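Local coordinates for putative cytoplasmic protein (Salmonella enterica subsp. enterica serovar Typhimurium, PDB 4IQN) that is of unknown function, a putative cytoplasmic protein built on a domain of the uncharacterised DUF5066 family, at residues Ala162-Glu168 / Trp192-Gln196. Residues are numbered along the deposited sequence; the frame is centred on the assembly and turned at random.
Sequences AESSLVE and WKAQQ
Trp-192 lays one face of its indole against the side chain of Glu-168. CG of Glu-168 stands 3.8 Å from the centroid of the six-membered ring of Trp-192, close to the ring normal, in a CH-pi contact. The Glu-168 chain is extended, with CG anti to the backbone N (chi1 178°). This carries the carboxylate across the indole, stacked on it with the two planes 21° apart. OE1 of Glu-168 ends 3.5 Å from CB of Trp-192. That oxygen is gripped twice from its own segment. Ser-164 N donates to Glu-168 OE1 at 2.8 Å, and Ser-164 OG donates to it at 2.7 Å, from the opposite face of the carboxylate. The two bonds fix the carboxylate over the tryptophan and would be expected to favour its charged form. The same hydroxyl, Ser-164 OG, lies 3.5 Å from CD1 of Trp-192, oblique to the ring.

Gln-195 adds a lighter contact through its CB, which faces CB of Ser-164. Its chain then bends away, and its amide nitrogen bonds to Asn-199.

Gln-196 makes the direct polar link. Its NE2 donates to Ala-162 O at 2.9 Å, nearly straight at 172°. The oxygen lies in the plane of the glutamine amide, while NE2 stands above the carbonyl plane of Ala-162. On the other end of the amide, a water donates both to Gln-196 OE1 and to Glu-168 OE2. CG of Gln-196 packs 3.6 Å from Ser-164 N.

Ser-165 is the N-cap of helix 166-174; its OG accepts weak bonds from Val-167 N and Glu-168 N. Residues 162-165 join edge strand 158-161 to that helix, and helix 190-207 packs against this turn. Glu-163 forms a salt bridge with Arg-153 on the adjacent strand 151-155.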
ATOM      1  N   ALA A 162       9.523  -1.231  -2.847  1.00 18.02           N
ATOM      2  CA  ALA A 162       9.418  -1.853  -4.146  1.00 17.59           C
ATOM      3  C   ALA A 162       9.117  -0.794  -5.255  1.00 16.29           C
ATOM      4  O   ALA A 162       9.987   0.061  -5.539  1.00 17.71           O
ATOM      5  CB  ALA A 162       8.427  -2.987  -4.053  1.00 20.46           C
ATOM      6  N   GLU A 163       7.932  -0.821  -5.872  1.00 16.30           N
ATOM      7  CA  GLU A 163       7.577   0.138  -6.897  1.00 16.42           C
ATOM      8  C   GLU A 163       7.679   1.600  -6.416  1.00 17.69           C
ATOM      9  O   GLU A 163       7.543   1.894  -5.205  1.00 16.44           O
ATOM     10  CB  GLU A 163       6.179  -0.143  -7.434  1.00 19.64           C
ATOM     11  CG  GLU A 163       5.989  -1.417  -8.245  1.00 21.83           C
ATOM     12  CD  GLU A 163       5.723  -2.694  -7.454  1.00 24.42           C
ATOM     13  OE1 GLU A 163       5.885  -2.752  -6.217  1.00 19.79           O
ATOM     14  OE2 GLU A 163       5.330  -3.704  -8.105  1.00 30.19           O
ATOM     15  N   SER A 164       7.930   2.479  -7.378  1.00 17.76           N
ATOM     16  CA  SER A 164       8.109   3.901  -7.148  1.00 15.43           C
ATOM     17  C   SER A 164       6.809   4.488  -6.564  1.00 16.91           C
ATOM     18  O   SER A 164       6.888   5.399  -5.748  1.00 18.44           O
ATOM     19  CB  SER A 164       8.470   4.661  -8.410  1.00 17.68           C
ATOM     20  OG  SER A 164       7.493   4.535  -9.439  1.00 19.02           O
ATOM     21  N   SER A 165       5.663   3.939  -6.972  1.00 15.40           N
ATOM     22  CA  SER A 165       4.350   4.390  -6.551  1.00 16.62           C
ATOM     23  C   SER A 165       3.275   3.417  -6.935  1.00 16.76           C
ATOM     24  O   SER A 165       3.518   2.464  -7.701  1.00 15.70           O
ATOM     25  CB  SER A 165       4.031   5.703  -7.245  1.00 19.59           C
ATOM     26  OG  SER A 165       3.783   5.550  -8.634  1.00 21.36           O
ATOM     27  N   LEU A 166       2.049   3.684  -6.456  1.00 15.66           N
ATOM     28  CA  LEU A 166       0.867   2.969  -6.871  1.00 16.84           C
ATOM     29  C   LEU A 166       0.641   3.036  -8.413  1.00 15.78           C
ATOM     30  O   LEU A 166       0.095   2.098  -9.001  1.00 18.48           O
ATOM     31  CB  LEU A 166      -0.373   3.510  -6.122  1.00 18.25           C
ATOM     32  CG  LEU A 166      -1.669   2.706  -6.295  1.00 18.73           C
ATOM     33  CD1 LEU A 166      -1.491   1.266  -5.853  1.00 20.76           C
ATOM     34  CD2 LEU A 166      -2.801   3.384  -5.531  1.00 20.51           C
ATOM     35  N   VAL A 167       1.063   4.128  -9.039  1.00 17.67           N
ATOM     36  CA  VAL A 167       0.981   4.269 -10.484  1.00 18.27           C
ATOM     37  C   VAL A 167       1.814   3.179 -11.176  1.00 17.43           C
ATOM     38  O   VAL A 167       1.296   2.462 -12.026  1.00 16.80           O
ATOM     39  CB  VAL A 167       1.407   5.666 -10.961  1.00 19.43           C
ATOM     40  CG1 VAL A 167       1.389   5.799 -12.479  1.00 19.47           C
ATOM     41  CG2 VAL A 167       0.483   6.745 -10.356  1.00 21.00           C
ATOM     42  N   GLU A 168       3.060   3.037 -10.792  1.00 17.02           N
ATOM     43  CA  GLU A 168       3.906   1.984 -11.354  1.00 17.25           C
ATOM     44  C   GLU A 168       3.323   0.592 -11.059  1.00 15.93           C
ATOM     45  O   GLU A 168       3.271  -0.267 -11.944  1.00 17.31           O
ATOM     46  CB  GLU A 168       5.329   2.092 -10.818  1.00 16.54           C
ATOM     47  CG  GLU A 168       6.247   0.979 -11.330  1.00 16.74           C
ATOM     48  CD  GLU A 168       7.707   1.133 -10.999  1.00 19.07           C
ATOM     49  OE1 GLU A 168       8.089   1.995 -10.171  1.00 15.24           O
ATOM     50  OE2 GLU A 168       8.515   0.355 -11.579  1.00 21.25           O
ATOM     51  N   TRP A 192      11.020   5.929 -13.268  1.00 17.58           N
ATOM     52  CA  TRP A 192      10.632   5.081 -12.154  1.00 14.90           C
ATOM     53  C   TRP A 192      11.811   4.590 -11.357  1.00 16.63           C
ATOM     54  O   TRP A 192      11.802   4.668 -10.123  1.00 17.86           O
ATOM     55  CB  TRP A 192       9.739   3.938 -12.593  1.00 14.72           C
ATOM     56  CG  TRP A 192       8.343   4.362 -13.034  1.00 16.66           C
ATOM     57  CD1 TRP A 192       7.693   5.553 -12.743  1.00 19.57           C
ATOM     58  CD2 TRP A 192       7.409   3.570 -13.754  1.00 15.97           C
ATOM     59  NE1 TRP A 192       6.430   5.531 -13.255  1.00 21.40           N
ATOM     60  CE2 TRP A 192       6.229   4.341 -13.904  1.00 17.19           C
ATOM     61  CE3 TRP A 192       7.470   2.302 -14.374  1.00 18.60           C
ATOM     62  CZ2 TRP A 192       5.097   3.861 -14.559  1.00 18.77           C
ATOM     63  CZ3 TRP A 192       6.367   1.848 -15.034  1.00 17.07           C
ATOM     64  CH2 TRP A 192       5.187   2.638 -15.155  1.00 20.16           C
ATOM     65  N   LYS A 193      12.846   4.074 -12.036  1.00 16.13           N
ATOM     66  CA  LYS A 193      14.045   3.628 -11.314  1.00 18.20           C
ATOM     67  C   LYS A 193      14.665   4.776 -10.507  1.00 18.47           C
ATOM     68  O   LYS A 193      15.083   4.583  -9.355  1.00 19.22           O
ATOM     69  CB  LYS A 193      15.093   2.927 -12.251  1.00 25.53           C
ATOM     70  CG  LYS A 193      15.910   1.820 -11.497  1.00 37.24           C
ATOM     71  CD  LYS A 193      15.225   0.418 -11.549  1.00 40.93           C
ATOM     72  CE  LYS A 193      15.352  -0.523 -10.318  1.00 41.58           C
ATOM     73  NZ  LYS A 193      16.698  -0.922  -9.742  1.00 39.16           N
ATOM     74  N   ALA A 194      14.716   5.949 -11.100  1.00 19.25           N
ATOM     75  CA  ALA A 194      15.281   7.145 -10.458  1.00 21.57           C
ATOM     76  C   ALA A 194      14.483   7.515  -9.206  1.00 19.48           C
ATOM     77  O   ALA A 194      15.072   7.871  -8.204  1.00 19.86           O
ATOM     78  CB  ALA A 194      15.298   8.307 -11.402  1.00 24.03           C
ATOM     79  N   GLN A 195      13.161   7.419  -9.271  1.00 17.58           N
ATOM     80  CA  GLN A 195      12.347   7.715  -8.086  1.00 17.06           C
ATOM     81  C   GLN A 195      12.513   6.631  -7.008  1.00 18.30           C
ATOM     82  O   GLN A 195      12.579   6.944  -5.806  1.00 20.14           O
ATOM     83  CB  GLN A 195      10.892   7.930  -8.454  1.00 16.08           C
ATOM     84  CG  GLN A 195      10.046   8.407  -7.305  1.00 18.30           C
ATOM     85  CD  GLN A 195      10.453   9.809  -6.873  1.00 19.57           C
ATOM     86  OE1 GLN A 195      10.479  10.723  -7.688  1.00 21.43           O
ATOM     87  NE2 GLN A 195      10.789   9.978  -5.607  1.00 23.01           N
ATOM     88  N   GLN A 196      12.595   5.367  -7.408  1.00 17.65           N
ATOM     89  CA  GLN A 196      12.856   4.303  -6.465  1.00 17.02           C
ATOM     90  C   GLN A 196      14.162   4.521  -5.725  1.00 17.41           C
ATOM     91  O   GLN A 196      14.232   4.352  -4.514  1.00 20.11           O
ATOM     92  CB  GLN A 196      12.891   2.931  -7.156  1.00 17.02           C
ATOM     93  CG  GLN A 196      11.566   2.395  -7.639  1.00 17.69           C
ATOM     94  CD  GLN A 196      11.769   1.180  -8.518  1.00 24.86           C
ATOM     95  OE1 GLN A 196      12.428   1.247  -9.542  1.00 30.05           O
ATOM     96  NE2 GLN A 196      11.293   0.092  -8.094  1.00 32.33           N
TER
HETATM   97  O   HOH W   1      11.095   0.386 -11.876  1.00 26.15           O